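PDB 3LRK: alpha-galactosidase 1 from Saccharomyces cerevisiae, which hydrolyses terminal, non-reducing alpha-D-galactose residues from alpha-D-galactosides such as galactose oligosaccharides, galactomannans and galactolipids. Local coordinates for residues E276-L290 against S303-N316. The protein carries 1 engineered substitution. Sequence-based numbering, arbitrary orientation.
Sequences EKAHFSMWAMVKSPL and SYSIYSQASVIAIN
Phe-280 enters as a knob between Ile-306, Tyr-307, Val-312 and Ile-313, bridging the break between helices 301-307 and 310-316. A chi1 of -172°, CG anti to the backbone N, carries its ring across to them, and Ile-306 O lies over one face, toward the rim, 3.2 Å from Phe-280 CE2; Ile-313 CG1 meets the ring edge. Val-312 CG1 packs on both Phe-280 CE2 and Ala-284 CB, 3.6 Å from each. At one end Ser-303 OG donates to the syn lone pair of Glu-276 OE1 (2.7 Å); Glu-276 OE2 forms a salt bridge to Lys-300. At the other, Asn-316 ND2 grips two carbonyls. Its bond to Ala-284 O (3.2 Å) is nearly straight (162°) and in the carbonyl plane; that to Ser-288 O is shorter (2.8 Å) but more bent (149°), the donor tilted from the plane. Leu-290 CD1 flanks this amide, 3.5 Å from Asn-316 CG. Lys-287, C-prime residue of a Schellman motif, sends NZ to Ile-315 O (2.7 Å). A leucine replacing Asn-316 would probably deprive Ser-288 O of this donor, leave Ala-284 O with Lys-287 N, and weaken the tie between helix 310-316 and the turn after helix 273-285. Within the TIM-barrel domain, polar bonds thus fix an apolar helix interface at both ends, one set at the turn into strand 290-292.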
loop_
_atom_site.group_PDB
_atom_site.type_symbol
_atom_site.label_atom_id
_atom_site.label_comp_id
_atom_site.label_asym_id
_atom_site.label_seq_id
_atom_site.Cartn_x
_atom_site.Cartn_y
_atom_site.Cartn_z
ATOM N N GLU A 276 -14.661 10.767 -29.370
ATOM C CA GLU A 276 -13.838 9.903 -30.206
ATOM C C GLU A 276 -12.555 10.599 -30.677
ATOM O O GLU A 276 -11.505 9.966 -30.743
ATOM C CB GLU A 276 -14.639 9.343 -31.388
ATOM C CG GLU A 276 -15.666 8.282 -30.973
ATOM C CD GLU A 276 -16.339 7.577 -32.146
ATOM O OE1 GLU A 276 -15.996 7.853 -33.315
ATOM O OE2 GLU A 276 -17.214 6.728 -31.883
ATOM N N LYS A 277 -12.630 11.901 -30.970
ATOM C CA LYS A 277 -11.443 12.677 -31.383
ATOM C C LYS A 277 -10.439 12.824 -30.237
ATOM O O LYS A 277 -9.228 12.682 -30.440
ATOM C CB LYS A 277 -11.831 14.077 -31.879
ATOM C CG LYS A 277 -12.566 14.115 -33.224
ATOM C CD LYS A 277 -12.382 15.464 -33.923
ATOM C CE LYS A 277 -13.106 16.588 -33.201
ATOM N NZ LYS A 277 -12.938 17.884 -33.907
ATOM N N ALA A 278 -10.957 13.134 -29.049
ATOM C CA ALA A 278 -10.156 13.240 -27.826
ATOM C C ALA A 278 -9.449 11.917 -27.531
ATOM O O ALA A 278 -8.251 11.893 -27.266
ATOM C CB ALA A 278 -11.039 13.644 -26.654
ATOM N N HIS A 279 -10.211 10.825 -27.617
ATOM C CA HIS A 279 -9.737 9.470 -27.337
ATOM C C HIS A 279 -8.636 9.034 -28.325
ATOM O O HIS A 279 -7.554 8.606 -27.906
ATOM C CB HIS A 279 -10.959 8.534 -27.321
ATOM C CG HIS A 279 -10.647 7.070 -27.240
ATOM N ND1 HIS A 279 -9.664 6.545 -26.425
ATOM C CD2 HIS A 279 -11.250 6.009 -27.834
ATOM C CE1 HIS A 279 -9.645 5.230 -26.556
ATOM N NE2 HIS A 279 -10.603 4.878 -27.398
ATOM N N PHE A 280 -8.894 9.185 -29.626
ATOM C CA PHE A 280 -7.917 8.828 -30.657
ATOM C C PHE A 280 -6.650 9.690 -30.569
ATOM O O PHE A 280 -5.537 9.164 -30.633
ATOM C CB PHE A 280 -8.557 8.905 -32.054
ATOM C CG PHE A 280 -7.685 8.385 -33.165
ATOM C CD1 PHE A 280 -7.489 7.006 -33.346
ATOM C CD2 PHE A 280 -7.080 9.274 -34.062
ATOM C CE1 PHE A 280 -6.693 6.528 -34.388
ATOM C CE2 PHE A 280 -6.285 8.812 -35.110
ATOM C CZ PHE A 280 -6.080 7.443 -35.281
ATOM N N SER A 281 -6.833 11.000 -30.388
ATOM C CA SER A 281 -5.720 11.952 -30.293
ATOM C C SER A 281 -4.838 11.702 -29.074
ATOM O O SER A 281 -3.612 11.793 -29.169
ATOM C CB SER A 281 -6.228 13.395 -30.248
ATOM O OG SER A 281 -6.972 13.719 -31.411
ATOM N N MET A 282 -5.457 11.399 -27.931
ATOM C CA MET A 282 -4.679 11.173 -26.704
ATOM C C MET A 282 -3.909 9.839 -26.719
ATOM O O MET A 282 -2.743 9.798 -26.321
ATOM C CB MET A 282 -5.531 11.359 -25.442
ATOM C CG MET A 282 -5.936 12.835 -25.167
ATOM S SD MET A 282 -4.589 14.039 -25.314
ATOM C CE MET A 282 -3.506 13.411 -24.023
ATOM N N TRP A 283 -4.546 8.776 -27.212
ATOM C CA TRP A 283 -3.865 7.486 -27.453
ATOM C C TRP A 283 -2.688 7.660 -28.426
ATOM O O TRP A 283 -1.600 7.117 -28.201
ATOM C CB TRP A 283 -4.846 6.427 -27.984
ATOM C CG TRP A 283 -5.553 5.529 -26.946
ATOM C CD1 TRP A 283 -5.640 4.160 -26.985
ATOM C CD2 TRP A 283 -6.263 5.937 -25.758
ATOM N NE1 TRP A 283 -6.363 3.690 -25.901
ATOM C CE2 TRP A 283 -6.755 4.761 -25.135
ATOM C CE3 TRP A 283 -6.535 7.181 -25.158
ATOM C CZ2 TRP A 283 -7.498 4.793 -23.943
ATOM C CZ3 TRP A 283 -7.274 7.211 -23.965
ATOM C CH2 TRP A 283 -7.739 6.020 -23.370
ATOM N N ALA A 284 -2.885 8.425 -29.502
ATOM C CA ALA A 284 -1.764 8.716 -30.405
ATOM C C ALA A 284 -0.620 9.429 -29.666
ATOM O O ALA A 284 0.556 9.036 -29.766
ATOM C CB ALA A 284 -2.229 9.536 -31.609
ATOM N N MET A 285 -0.988 10.469 -28.927
ATOM C CA MET A 285 -0.036 11.385 -28.305
ATOM C C MET A 285 0.833 10.754 -27.212
ATOM O O MET A 285 1.983 11.166 -27.007
ATOM C CB MET A 285 -0.796 12.568 -27.721
ATOM C CG MET A 285 0.034 13.824 -27.576
ATOM S SD MET A 285 -0.787 14.961 -26.462
ATOM C CE MET A 285 -0.918 13.893 -25.038
ATOM N N VAL A 286 0.277 9.769 -26.502
ATOM C CA VAL A 286 1.040 9.040 -25.483
ATOM C C VAL A 286 1.756 7.813 -26.059
ATOM O O VAL A 286 2.350 7.025 -25.315
ATOM C CB VAL A 286 0.173 8.657 -24.241
ATOM C CG1 VAL A 286 -0.441 9.900 -23.617
ATOM C CG2 VAL A 286 -0.919 7.644 -24.601
ATOM N N LYS A 287 1.698 7.656 -27.384
ATOM C CA LYS A 287 2.331 6.521 -28.070
ATOM C C LYS A 287 1.794 5.162 -27.576
ATOM O O LYS A 287 2.541 4.193 -27.392
ATOM C CB LYS A 287 3.859 6.608 -27.978
ATOM C CG LYS A 287 4.551 7.328 -29.142
ATOM C CD LYS A 287 4.239 8.825 -29.244
ATOM C CE LYS A 287 5.364 9.521 -30.024
ATOM N NZ LYS A 287 4.985 10.891 -30.452
ATOM N N SER A 288 0.484 5.106 -27.361
ATOM C CA SER A 288 -0.196 3.838 -27.186
ATOM C C SER A 288 -0.258 3.140 -28.547
ATOM O O SER A 288 -0.283 3.818 -29.586
ATOM C CB SER A 288 -1.619 4.053 -26.654
ATOM O OG SER A 288 -2.336 2.822 -26.587
ATOM N N PRO A 289 -0.252 1.789 -28.551
ATOM C CA PRO A 289 -0.729 1.063 -29.725
ATOM C C PRO A 289 -2.060 1.641 -30.214
ATOM O O PRO A 289 -2.868 2.137 -29.413
ATOM C CB PRO A 289 -0.932 -0.357 -29.199
ATOM C CG PRO A 289 0.072 -0.492 -28.099
ATOM C CD PRO A 289 0.204 0.873 -27.487
ATOM N N LEU A 290 -2.271 1.605 -31.527
ATOM C CA LEU A 290 -3.531 2.059 -32.098
ATOM C C LEU A 290 -4.167 0.863 -32.776
ATOM O O LEU A 290 -3.890 0.571 -33.929
ATOM C CB LEU A 290 -3.321 3.217 -33.089
ATOM C CG LEU A 290 -2.640 4.508 -32.619
ATOM C CD1 LEU A 290 -2.493 5.475 -33.811
ATOM C CD2 LEU A 290 -3.359 5.183 -31.440
ATOM N N SER A 303 -16.495 7.935 -37.468
ATOM C CA SER A 303 -15.492 7.089 -36.814
ATOM C C SER A 303 -14.397 6.680 -37.793
ATOM O O SER A 303 -13.208 6.726 -37.462
ATOM C CB SER A 303 -16.153 5.869 -36.177
ATOM O OG SER A 303 -17.065 6.273 -35.170
ATOM N N TYR A 304 -14.800 6.299 -39.005
ATOM C CA TYR A 304 -13.853 5.998 -40.083
ATOM C C TYR A 304 -12.866 7.139 -40.348
ATOM O O TYR A 304 -11.675 6.897 -40.478
ATOM C CB TYR A 304 -14.599 5.601 -41.370
ATOM C CG TYR A 304 -13.719 5.393 -42.586
ATOM C CD1 TYR A 304 -12.661 4.464 -42.583
ATOM C CD2 TYR A 304 -13.970 6.094 -43.766
ATOM C CE1 TYR A 304 -11.865 4.281 -43.722
ATOM C CE2 TYR A 304 -13.195 5.916 -44.884
ATOM C CZ TYR A 304 -12.152 5.013 -44.874
ATOM O OH TYR A 304 -11.401 4.875 -46.031
ATOM N N SER A 305 -13.347 8.380 -40.416
ATOM C CA SER A 305 -12.436 9.497 -40.700
ATOM C C SER A 305 -11.549 9.860 -39.500
ATOM O O SER A 305 -10.512 10.509 -39.661
ATOM C CB SER A 305 -13.186 10.725 -41.207
ATOM O OG SER A 305 -14.043 11.234 -40.220
ATOM N N ILE A 306 -11.965 9.448 -38.304
ATOM C CA ILE A 306 -11.094 9.566 -37.130
ATOM C C ILE A 306 -9.907 8.590 -37.272
ATOM O O ILE A 306 -8.739 9.009 -37.215
ATOM C CB ILE A 306 -11.888 9.409 -35.803
ATOM C CG1 ILE A 306 -12.722 10.678 -35.566
ATOM C CG2 ILE A 306 -10.940 9.161 -34.605
ATOM C CD1 ILE A 306 -13.851 10.522 -34.590
ATOM N N TYR A 307 -10.207 7.312 -37.516
ATOM C CA TYR A 307 -9.164 6.291 -37.721
ATOM C C TYR A 307 -8.231 6.611 -38.888
ATOM O O TYR A 307 -7.106 6.125 -38.935
ATOM C CB TYR A 307 -9.789 4.928 -37.997
ATOM C CG TYR A 307 -10.289 4.187 -36.780
ATOM C CD1 TYR A 307 -11.620 3.781 -36.695
ATOM C CD2 TYR A 307 -9.423 3.871 -35.720
ATOM C CE1 TYR A 307 -12.093 3.080 -35.577
ATOM C CE2 TYR A 307 -9.887 3.174 -34.596
ATOM C CZ TYR A 307 -11.216 2.786 -34.534
ATOM O OH TYR A 307 -11.664 2.105 -33.429
ATOM N N SER A 308 -8.718 7.409 -39.835
ATOM C CA SER A 308 -7.973 7.686 -41.057
ATOM C C SER A 308 -7.245 9.032 -41.038
ATOM O O SER A 308 -6.674 9.437 -42.051
ATOM C CB SER A 308 -8.899 7.582 -42.279
ATOM O OG SER A 308 -9.684 8.753 -42.404
ATOM N N GLN A 309 -7.236 9.712 -39.890
ATOM C CA GLN A 309 -6.546 11.006 -39.784
ATOM C C GLN A 309 -5.021 10.837 -39.764
ATOM O O GLN A 309 -4.410 10.619 -38.703
ATOM C CB GLN A 309 -7.055 11.824 -38.586
ATOM C CG GLN A 309 -6.551 13.295 -38.539
ATOM C CD GLN A 309 -7.226 14.208 -39.574
ATOM O OE1 GLN A 309 -7.984 13.748 -40.426
ATOM N NE2 GLN A 309 -6.948 15.504 -39.494
ATOM N N ALA A 310 -4.422 10.964 -40.949
ATOM C CA ALA A 310 -2.985 10.786 -41.155
ATOM C C ALA A 310 -2.126 11.656 -40.245
ATOM O O ALA A 310 -1.092 11.211 -39.763
ATOM C CB ALA A 310 -2.628 11.031 -42.616
ATOM N N SER A 311 -2.582 12.883 -40.011
ATOM C CA SER A 311 -1.892 13.875 -39.184
ATOM C C SER A 311 -1.713 13.392 -37.740
ATOM O O SER A 311 -0.678 13.620 -37.103
ATOM C CB SER A 311 -2.723 15.157 -39.173
ATOM O OG SER A 311 -1.883 16.274 -39.004
ATOM N N VAL A 312 -2.744 12.737 -37.224
ATOM C CA VAL A 312 -2.729 12.250 -35.847
ATOM C C VAL A 312 -1.905 10.958 -35.724
ATOM O O VAL A 312 -1.146 10.790 -34.760
ATOM C CB VAL A 312 -4.168 12.107 -35.297
ATOM C CG1 VAL A 312 -4.182 11.439 -33.926
ATOM C CG2 VAL A 312 -4.849 13.477 -35.223
ATOM N N ILE A 313 -2.041 10.064 -36.701
ATOM C CA ILE A 313 -1.220 8.845 -36.786
ATOM C C ILE A 313 0.281 9.169 -36.881
ATOM O O ILE A 313 1.119 8.481 -36.278
ATOM C CB ILE A 313 -1.656 7.940 -37.969
ATOM C CG1 ILE A 313 -3.119 7.505 -37.809
ATOM C CG2 ILE A 313 -0.733 6.708 -38.102
ATOM C CD1 ILE A 313 -3.713 6.815 -39.058
ATOM N N ALA A 314 0.611 10.237 -37.610
ATOM C CA ALA A 314 1.998 10.664 -37.750
ATOM C C ALA A 314 2.627 11.045 -36.393
ATOM O O ALA A 314 3.818 10.827 -36.187
ATOM C CB ALA A 314 2.107 11.817 -38.743
ATOM N N ILE A 315 1.820 11.605 -35.489
ATOM C CA ILE A 315 2.235 11.865 -34.100
ATOM C C ILE A 315 2.598 10.556 -33.403
ATOM O O ILE A 315 3.666 10.447 -32.802
ATOM C CB ILE A 315 1.136 12.601 -33.272
ATOM C CG1 ILE A 315 0.812 13.983 -33.869
ATOM C CG2 ILE A 315 1.534 12.718 -31.777
ATOM C CD1 ILE A 315 2.027 14.925 -34.017
ATOM N N ASN A 316 1.693 9.580 -33.496
ATOM C CA ASN A 316 1.850 8.272 -32.866
ATOM C C ASN A 316 3.043 7.519 -33.423
ATOM O O ASN A 316 3.710 6.780 -32.707
ATOM C CB ASN A 316 0.585 7.430 -33.058
ATOM C CG ASN A 316 0.663 6.086 -32.342
ATOM O OD1 ASN A 316 0.880 5.055 -32.971
ATOM N ND2 ASN A 316 0.515 6.102 -31.020
#